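Local coordinates for mandelate racemase/muconate lactonizing protein (Alicyclobacillus acidocaldarius LAA1, PDB 3QLD), which belongs to the mandelate racemase/muconate lactonizing branch of the enolase superfamily, pairing a capping N-terminal domain with a TIM-barrel-like domain, at residues Arg250-Thr258 with Arg282-Met292. Residues are numbered along the deposited sequence; the frame is centred on the assembly and turned at random.
Sequences RSVRELKLT and RALDVAGEAGM. With SO4 (sulfate ion), chain C.
V252 turns CG2 toward R282 by setting CG1 trans to its own backbone N (chi1 -170°), while R282 bends at chi3, so that its guanidinium lies with one face over that methyl, NH2 3.5 Å from V252 CG2. The other branch, V252 CG1, meets V286 CG2 at 3.8 Å, and the aliphatic CE of K256 crosses the same V286 methyl. One turn on, L255 reaches into the groove beside A283 and A287: its CD2 sits 3.2 Å from A283 O, a snug fit, and its CD1 rests 4.0 Å from SE of selenomethionine M292, which follows the Schellman turn at G291. The axes of 252-258 and 282-289 run nearly parallel, 8° apart. These outer barrel helices follow strands 243-245 and 266-269, with L255 facing inward onto L267. At the N-terminus of helix 252-261, where S251 OG caps E254 N, a sulfate probably from the crystallisation liquor takes V252 N at O2 and R253 N and NE at O4, the latter almost straight at 176°. R282 NH2 lies doubtfully close to O3. The apolar seam thus borders a pocket able to hold an anion, its charge probably offset by the helix N-terminus, R253, R282 and R105.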
ATOM      1  N   ARG A 250      -7.251  -4.893  -4.132  1.00 34.81           N
ATOM      2  CA  ARG A 250      -6.909  -3.488  -4.410  1.00 37.39           C
ATOM      3  C   ARG A 250      -6.480  -3.246  -5.845  1.00 37.16           C
ATOM      4  O   ARG A 250      -6.181  -2.108  -6.188  1.00 38.46           O
ATOM      5  CB  ARG A 250      -5.715  -3.029  -3.536  1.00 37.95           C
ATOM      6  CG  ARG A 250      -5.681  -3.439  -2.081  1.00 43.97           C
ATOM      7  CD  ARG A 250      -6.577  -2.512  -1.239  1.00 49.02           C
ATOM      8  NE  ARG A 250      -6.316  -2.383   0.220  1.00 53.27           N
ATOM      9  CZ  ARG A 250      -5.802  -3.280   1.093  1.00 57.73           C
ATOM     10  NH1 ARG A 250      -5.385  -4.503   0.728  1.00 57.57           N
ATOM     11  NH2 ARG A 250      -5.710  -2.934   2.392  1.00 56.54           N
ATOM     12  N   SER A 251      -6.335  -4.293  -6.644  1.00 35.90           N
ATOM     13  CA  SER A 251      -5.806  -4.178  -7.999  1.00 36.19           C
ATOM     14  C   SER A 251      -6.362  -5.300  -8.825  1.00 36.33           C
ATOM     15  O   SER A 251      -6.810  -6.311  -8.279  1.00 35.10           O
ATOM     16  CB  SER A 251      -4.285  -4.320  -8.020  1.00 35.19           C
ATOM     17  OG  SER A 251      -3.867  -5.669  -7.761  1.00 34.05           O
ATOM     18  N   VAL A 252      -6.299  -5.130 -10.142  1.00 38.06           N
ATOM     19  CA  VAL A 252      -6.660  -6.194 -11.101  1.00 38.51           C
ATOM     20  C   VAL A 252      -5.772  -7.441 -10.957  1.00 38.72           C
ATOM     21  O   VAL A 252      -6.261  -8.549 -11.073  1.00 38.69           O
ATOM     22  CB  VAL A 252      -6.712  -5.667 -12.577  1.00 39.50           C
ATOM     23  CG1 VAL A 252      -7.313  -6.710 -13.545  1.00 39.11           C
ATOM     24  CG2 VAL A 252      -7.575  -4.402 -12.654  1.00 38.96           C
ATOM     25  N   ARG A 253      -4.479  -7.285 -10.665  1.00 37.81           N
ATOM     26  CA  ARG A 253      -3.625  -8.466 -10.418  1.00 36.98           C
ATOM     27  C   ARG A 253      -4.025  -9.270  -9.148  1.00 35.01           C
ATOM     28  O   ARG A 253      -3.948 -10.496  -9.139  1.00 33.99           O
ATOM     29  CB  ARG A 253      -2.155  -8.077 -10.313  1.00 38.95           C
ATOM     30  CG  ARG A 253      -1.513  -7.760 -11.691  1.00 44.59           C
ATOM     31  CD  ARG A 253      -0.212  -6.934 -11.540  1.00 50.60           C
ATOM     32  NE  ARG A 253      -0.534  -5.617 -10.995  1.00 56.75           N
ATOM     33  CZ  ARG A 253       0.302  -4.812 -10.340  1.00 59.36           C
ATOM     34  NH1 ARG A 253       1.568  -5.150 -10.115  1.00 59.94           N
ATOM     35  NH2 ARG A 253      -0.152  -3.650  -9.900  1.00 61.05           N
ATOM     36  N   GLU A 254      -4.417  -8.579  -8.090  1.00 32.70           N
ATOM     37  CA  GLU A 254      -4.896  -9.275  -6.882  1.00 32.38           C
ATOM     38  C   GLU A 254      -6.197 -10.039  -7.174  1.00 29.04           C
ATOM     39  O   GLU A 254      -6.458 -11.081  -6.623  1.00 28.23           O
ATOM     40  CB  GLU A 254      -5.134  -8.288  -5.757  1.00 32.07           C
ATOM     41  CG  GLU A 254      -3.978  -8.231  -4.694  1.00 38.31           C
ATOM     42  CD  GLU A 254      -4.373  -7.388  -3.462  1.00 40.68           C
ATOM     43  OE1 GLU A 254      -4.769  -6.210  -3.648  1.00 40.95           O
ATOM     44  OE2 GLU A 254      -4.293  -7.909  -2.312  1.00 46.84           O
ATOM     45  N   LEU A 255      -7.023  -9.458  -8.015  1.00 28.70           N
ATOM     46  CA  LEU A 255      -8.261 -10.096  -8.479  1.00 27.87           C
ATOM     47  C   LEU A 255      -7.911 -11.317  -9.292  1.00 27.90           C
ATOM     48  O   LEU A 255      -8.534 -12.331  -9.118  1.00 28.13           O
ATOM     49  CB  LEU A 255      -9.114  -9.143  -9.329  1.00 27.83           C
ATOM     50  CG  LEU A 255     -10.487  -9.745  -9.786  1.00 27.45           C
ATOM     51  CD1 LEU A 255     -11.373 -10.057  -8.598  1.00 28.26           C
ATOM     52  CD2 LEU A 255     -11.206  -8.746 -10.682  1.00 27.24           C
ATOM     53  N   LYS A 256      -6.926 -11.234 -10.189  1.00 28.61           N
ATOM     54  CA  LYS A 256      -6.413 -12.454 -10.895  1.00 29.89           C
ATOM     55  C   LYS A 256      -5.998 -13.590  -9.960  1.00 29.75           C
ATOM     56  O   LYS A 256      -6.338 -14.774 -10.198  1.00 30.46           O
ATOM     57  CB  LYS A 256      -5.287 -12.134 -11.927  1.00 28.27           C
ATOM     58  CG  LYS A 256      -5.846 -11.489 -13.171  1.00 33.93           C
ATOM     59  CD  LYS A 256      -4.708 -11.077 -14.189  1.00 37.19           C
ATOM     60  CE  LYS A 256      -5.361 -10.384 -15.401  1.00 44.18           C
ATOM     61  NZ  LYS A 256      -4.427 -10.108 -16.552  1.00 47.79           N
ATOM     62  N   LEU A 257      -5.292 -13.228  -8.892  1.00 29.59           N
ATOM     63  CA  LEU A 257      -4.814 -14.197  -7.919  1.00 29.51           C
ATOM     64  C   LEU A 257      -6.035 -14.781  -7.150  1.00 29.70           C
ATOM     65  O   LEU A 257      -6.124 -16.002  -6.913  1.00 29.73           O
ATOM     66  CB  LEU A 257      -3.824 -13.524  -6.937  1.00 29.45           C
ATOM     67  CG  LEU A 257      -3.448 -14.416  -5.732  1.00 30.92           C
ATOM     68  CD1 LEU A 257      -2.679 -15.725  -6.178  1.00 34.54           C
ATOM     69  CD2 LEU A 257      -2.689 -13.668  -4.665  1.00 30.98           C
ATOM     70  N   THR A 258      -6.952 -13.900  -6.734  1.00 27.65           N
ATOM     71  CA  THR A 258      -8.216 -14.357  -6.081  1.00 27.06           C
ATOM     72  C   THR A 258      -8.928 -15.434  -6.862  1.00 27.39           C
ATOM     73  O   THR A 258      -9.255 -16.507  -6.322  1.00 27.63           O
ATOM     74  CB  THR A 258      -9.178 -13.174  -5.862  1.00 27.40           C
ATOM     75  OG1 THR A 258      -8.558 -12.292  -4.952  1.00 26.12           O
ATOM     76  CG2 THR A 258     -10.484 -13.645  -5.225  1.00 25.36           C
ATOM     77  N   ARG A 282     -11.393  -2.905 -16.325  1.00 31.33           N
ATOM     78  CA  ARG A 282     -10.483  -4.073 -16.329  1.00 31.96           C
ATOM     79  C   ARG A 282     -10.790  -5.131 -15.280  1.00 31.54           C
ATOM     80  O   ARG A 282     -10.716  -6.331 -15.591  1.00 30.11           O
ATOM     81  CB  ARG A 282      -9.016  -3.699 -16.246  1.00 32.90           C
ATOM     82  CG  ARG A 282      -8.528  -2.945 -17.472  1.00 36.47           C
ATOM     83  CD  ARG A 282      -7.054  -2.643 -17.463  1.00 41.03           C
ATOM     84  NE  ARG A 282      -6.695  -1.663 -16.425  1.00 43.38           N
ATOM     85  CZ  ARG A 282      -5.978  -1.982 -15.354  1.00 46.43           C
ATOM     86  NH1 ARG A 282      -5.689  -1.064 -14.436  1.00 46.88           N
ATOM     87  NH2 ARG A 282      -5.521  -3.229 -15.220  1.00 44.03           N
ATOM     88  N   ALA A 283     -11.152  -4.710 -14.062  1.00 30.19           N
ATOM     89  CA  ALA A 283     -11.600  -5.637 -13.014  1.00 30.67           C
ATOM     90  C   ALA A 283     -12.876  -6.382 -13.383  1.00 31.01           C
ATOM     91  O   ALA A 283     -13.033  -7.575 -13.064  1.00 30.65           O
ATOM     92  CB  ALA A 283     -11.841  -4.907 -11.656  1.00 29.05           C
ATOM     93  N   LEU A 284     -13.824  -5.685 -14.013  1.00 31.76           N
ATOM     94  CA  LEU A 284     -15.067  -6.345 -14.374  1.00 32.86           C
ATOM     95  C   LEU A 284     -14.835  -7.410 -15.483  1.00 33.17           C
ATOM     96  O   LEU A 284     -15.506  -8.434 -15.495  1.00 32.96           O
ATOM     97  CB  LEU A 284     -16.108  -5.324 -14.829  1.00 32.75           C
ATOM     98  CG  LEU A 284     -16.637  -4.402 -13.739  1.00 36.84           C
ATOM     99  CD1 LEU A 284     -17.796  -3.518 -14.231  1.00 37.13           C
ATOM    100  CD2 LEU A 284     -17.051  -5.199 -12.487  1.00 34.49           C
ATOM    101  N   ASP A 285     -13.913  -7.131 -16.397  1.00 33.53           N
ATOM    102  CA  ASP A 285     -13.530  -8.092 -17.452  1.00 35.77           C
ATOM    103  C   ASP A 285     -13.069  -9.361 -16.796  1.00 35.12           C
ATOM    104  O   ASP A 285     -13.555 -10.447 -17.117  1.00 34.79           O
ATOM    105  CB  ASP A 285     -12.372  -7.572 -18.325  1.00 36.04           C
ATOM    106  CG  ASP A 285     -12.868  -6.758 -19.486  1.00 41.93           C
ATOM    107  OD1 ASP A 285     -14.093  -6.783 -19.728  1.00 46.78           O
ATOM    108  OD2 ASP A 285     -12.055  -6.070 -20.161  1.00 51.77           O
ATOM    109  N   VAL A 286     -12.099  -9.211 -15.906  1.00 33.59           N
ATOM    110  CA  VAL A 286     -11.501 -10.362 -15.229  1.00 33.84           C
ATOM    111  C   VAL A 286     -12.501 -11.084 -14.331  1.00 31.79           C
ATOM    112  O   VAL A 286     -12.482 -12.336 -14.281  1.00 32.37           O
ATOM    113  CB  VAL A 286     -10.200  -9.996 -14.431  1.00 34.00           C
ATOM    114  CG1 VAL A 286      -9.682 -11.225 -13.565  1.00 35.70           C
ATOM    115  CG2 VAL A 286      -9.081  -9.543 -15.368  1.00 35.58           C
ATOM    116  N   ALA A 287     -13.368 -10.354 -13.621  1.00 29.72           N
ATOM    117  CA  ALA A 287     -14.373 -11.030 -12.761  1.00 30.13           C
ATOM    118  C   ALA A 287     -15.406 -11.842 -13.596  1.00 30.91           C
ATOM    119  O   ALA A 287     -15.785 -13.002 -13.244  1.00 29.58           O
ATOM    120  CB  ALA A 287     -15.072 -10.066 -11.858  1.00 29.43           C
ATOM    121  N   GLY A 288     -15.866 -11.223 -14.683  1.00 32.27           N
ATOM    122  CA  GLY A 288     -16.805 -11.909 -15.614  1.00 33.47           C
ATOM    123  C   GLY A 288     -16.163 -13.173 -16.220  1.00 34.88           C
ATOM    124  O   GLY A 288     -16.804 -14.211 -16.220  1.00 34.56           O
ATOM    125  N   GLU A 289     -14.909 -13.099 -16.692  1.00 35.46           N
ATOM    126  CA  GLU A 289     -14.174 -14.278 -17.257  1.00 36.76           C
ATOM    127  C   GLU A 289     -14.104 -15.421 -16.212  1.00 36.44           C
ATOM    128  O   GLU A 289     -14.166 -16.635 -16.538  1.00 34.65           O
ATOM    129  CB  GLU A 289     -12.721 -13.940 -17.633  1.00 36.95           C
ATOM    130  CG  GLU A 289     -12.425 -12.930 -18.746  1.00 44.27           C
ATOM    131  CD  GLU A 289     -10.980 -12.294 -18.641  1.00 52.79           C
ATOM    132  OE1 GLU A 289      -9.975 -13.016 -18.345  1.00 54.40           O
ATOM    133  OE2 GLU A 289     -10.841 -11.047 -18.845  1.00 56.00           O
ATOM    134  N   ALA A 290     -13.942 -15.016 -14.956  1.00 35.04           N
ATOM    135  CA  ALA A 290     -13.867 -15.937 -13.838  1.00 36.22           C
ATOM    136  C   ALA A 290     -15.191 -16.431 -13.279  1.00 35.49           C
ATOM    137  O   ALA A 290     -15.186 -17.224 -12.376  1.00 36.42           O
ATOM    138  CB  ALA A 290     -13.003 -15.326 -12.714  1.00 37.20           C
ATOM    139  N   GLY A 291     -16.330 -15.971 -13.767  1.00 35.42           N
ATOM    140  CA  GLY A 291     -17.584 -16.448 -13.172  1.00 34.31           C
ATOM    141  C   GLY A 291     -18.034 -15.753 -11.885  1.00 35.03           C
ATOM    142  O   GLY A 291     -19.030 -16.154 -11.267  1.00 34.68           O
HETATM  143  N   MSE A 292     -17.320 -14.687 -11.508  1.00 34.41           N
HETATM  144  CA  MSE A 292     -17.637 -13.889 -10.334  1.00 33.76           C
HETATM  145  C   MSE A 292     -18.775 -12.848 -10.594  1.00 35.36           C
HETATM  146  O   MSE A 292     -19.052 -12.442 -11.755  1.00 35.75           O
HETATM  147  CB  MSE A 292     -16.349 -13.211  -9.888  1.00 33.69           C
HETATM  148  CG  MSE A 292     -15.229 -14.174  -9.633  1.00 33.27           C
HETATM  149 SE   MSE A 292     -13.578 -13.328  -8.958  1.00 37.89          SE
HETATM  150  CE  MSE A 292     -14.338 -12.587  -7.326  1.00 33.91           C
TER
HETATM  151  S   SO4 C 401      -3.539  -3.431 -12.054  1.00 51.58           S
HETATM  152  O1  SO4 C 401      -2.499  -2.457 -11.731  1.00 51.36           O
HETATM  153  O2  SO4 C 401      -4.822  -2.965 -11.542  1.00 49.65           O
HETATM  154  O3  SO4 C 401      -3.706  -3.549 -13.501  1.00 51.07           O
HETATM  155  O4  SO4 C 401      -3.125  -4.716 -11.482  1.00 49.86           O